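Local coordinates for protein L-amino acid deaminase (Proteus vulgaris, PDB 5I39) that binds FAD and probably catalyses the oxidative deamination of L-amino acids as a membrane-bound flavoprotein oxidoreductase, at residues A314-L318 and P319-A323. Residues are numbered along the deposited sequence; the frame is centred on the assembly and turned at random.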
loop_
_atom_site.group_PDB
_atom_site.type_symbol
_atom_site.label_atom_id
_atom_site.label_comp_id
_atom_site.label_asym_id
_atom_site.label_seq_id
_atom_site.Cartn_x
_atom_site.Cartn_y
_atom_site.Cartn_z
ATOM N N ALA A 314 15.552 13.899 -5.392
ATOM C CA ALA A 314 16.580 13.197 -4.627
ATOM C C ALA A 314 16.107 12.869 -3.212
ATOM O O ALA A 314 15.324 13.619 -2.620
ATOM C CB ALA A 314 17.849 14.032 -4.574
ATOM N N LEU A 315 16.591 11.746 -2.680
ATOM C CA LEU A 315 16.318 11.360 -1.294
ATOM C C LEU A 315 17.027 12.307 -0.327
ATOM O O LEU A 315 18.057 12.893 -0.682
ATOM C CB LEU A 315 16.787 9.930 -1.023
ATOM C CG LEU A 315 15.966 8.809 -1.664
ATOM C CD1 LEU A 315 16.736 7.498 -1.623
ATOM C CD2 LEU A 315 14.620 8.660 -0.970
ATOM N N PRO A 316 16.484 12.459 0.895
ATOM C CA PRO A 316 17.199 13.244 1.899
ATOM C C PRO A 316 18.533 12.595 2.266
ATOM O O PRO A 316 18.613 11.368 2.377
ATOM C CB PRO A 316 16.243 13.247 3.100
ATOM C CG PRO A 316 15.367 12.070 2.900
ATOM C CD PRO A 316 15.211 11.934 1.418
ATOM N N ASP A 317 19.570 13.416 2.424
ATOM C CA ASP A 317 20.891 12.918 2.835
ATOM C C ASP A 317 20.903 12.609 4.335
ATOM O O ASP A 317 19.922 12.873 5.040
ATOM C CB ASP A 317 22.036 13.873 2.416
ATOM C CG ASP A 317 21.889 15.301 2.960
ATOM O OD1 ASP A 317 21.186 15.528 3.969
ATOM O OD2 ASP A 317 22.504 16.211 2.361
ATOM N N LEU A 318 22.001 12.031 4.816
ATOM C CA LEU A 318 22.117 11.655 6.228
ATOM C C LEU A 318 21.977 12.831 7.210
ATOM O O LEU A 318 21.299 12.682 8.233
ATOM C CB LEU A 318 23.409 10.868 6.491
ATOM C CG LEU A 318 23.525 9.500 5.806
ATOM C CD1 LEU A 318 24.920 8.932 6.020
ATOM C CD2 LEU A 318 22.474 8.512 6.299
ATOM N N PRO A 319 22.593 13.997 6.907
ATOM C CA PRO A 319 22.317 15.188 7.724
ATOM C C PRO A 319 20.836 15.578 7.812
ATOM O O PRO A 319 20.356 15.889 8.905
ATOM C CB PRO A 319 23.119 16.290 7.023
ATOM C CG PRO A 319 24.266 15.570 6.414
ATOM C CD PRO A 319 23.746 14.217 6.010
ATOM N N GLU A 320 20.123 15.558 6.685
ATOM C CA GLU A 320 18.689 15.882 6.688
ATOM C C GLU A 320 17.882 14.868 7.503
ATOM O O GLU A 320 16.977 15.251 8.240
ATOM C CB GLU A 320 18.107 15.995 5.273
ATOM C CG GLU A 320 16.680 16.555 5.275
ATOM C CD GLU A 320 16.045 16.687 3.901
ATOM O OE1 GLU A 320 16.741 16.548 2.879
ATOM O OE2 GLU A 320 14.825 16.930 3.846
ATOM N N LEU A 321 18.199 13.581 7.367
ATOM C CA LEU A 321 17.495 12.535 8.123
ATOM C C LEU A 321 17.684 12.697 9.634
ATOM O O LEU A 321 16.727 12.588 10.406
ATOM C CB LEU A 321 17.939 11.144 7.661
ATOM C CG LEU A 321 17.413 10.764 6.273
ATOM C CD1 LEU A 321 18.262 9.678 5.631
ATOM C CD2 LEU A 321 15.955 10.327 6.340
ATOM N N ASN A 322 18.914 12.986 10.045
ATOM C CA ASN A 322 19.210 13.263 11.446
ATOM C C ASN A 322 18.491 14.523 11.941
ATOM O O ASN A 322 17.915 14.530 13.033
ATOM C CB ASN A 322 20.716 13.409 11.636
ATOM C CG ASN A 322 21.105 13.558 13.092
ATOM O OD1 ASN A 322 21.114 12.582 13.837
ATOM N ND2 ASN A 322 21.434 14.779 13.505
ATOM N N ALA A 323 18.523 15.574 11.124
ATOM C CA ALA A 323 17.840 16.833 11.435
ATOM C C ALA A 323 16.323 16.658 11.545
ATOM O O ALA A 323 15.680 17.335 12.343
ATOM C CB ALA A 323 18.178 17.889 10.395
HETATM O O HOH W 1 19.173 16.163 1.709
#
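Asp-317 and Glu-320 meet where an extended loop turns into helix 318-331, and the first helical backbone bonds run from Leu-321 N to Asp-317 O (3.0 Å) and from Asn-322 N to Leu-318 O (3.0 Å). Asp-317 also caps the helix with its side chain. Its chi1 of 57° sets CG between its own backbone N and carbonyl carbon, which swings the carboxylate over the first turn. There OD1 accepts from Glu-320 N at 2.9 Å, with an N-H...O angle of 158°. The bond meets OD1 nearly along its C-O axis. Pro-319 CD lies 3.5 Å from the same OD1, and the two side chains cross at about a right angle.

Glu-320 reaches back along the loop with an extended chain. Its OE1 comes within 3.3 Å of Pro-316 CB. The two carboxylates do not touch, and their planes are nearly perpendicular. A water links this side of the turn: it accepts from Asp-317 N and donates to Glu-320 OE1 at 2.7 Å.

On the inner side, Leu-321 CD2 packs on Pro-316 CG at 3.9 Å. Leu-321 is buried, and with Pro-316 it rests on Ser-262 of strand 257-266 and on Pro-297. This is a classic Asp N-cap with proline at the second residue of the helix, seating helix 318-331 against the large mixed sheet.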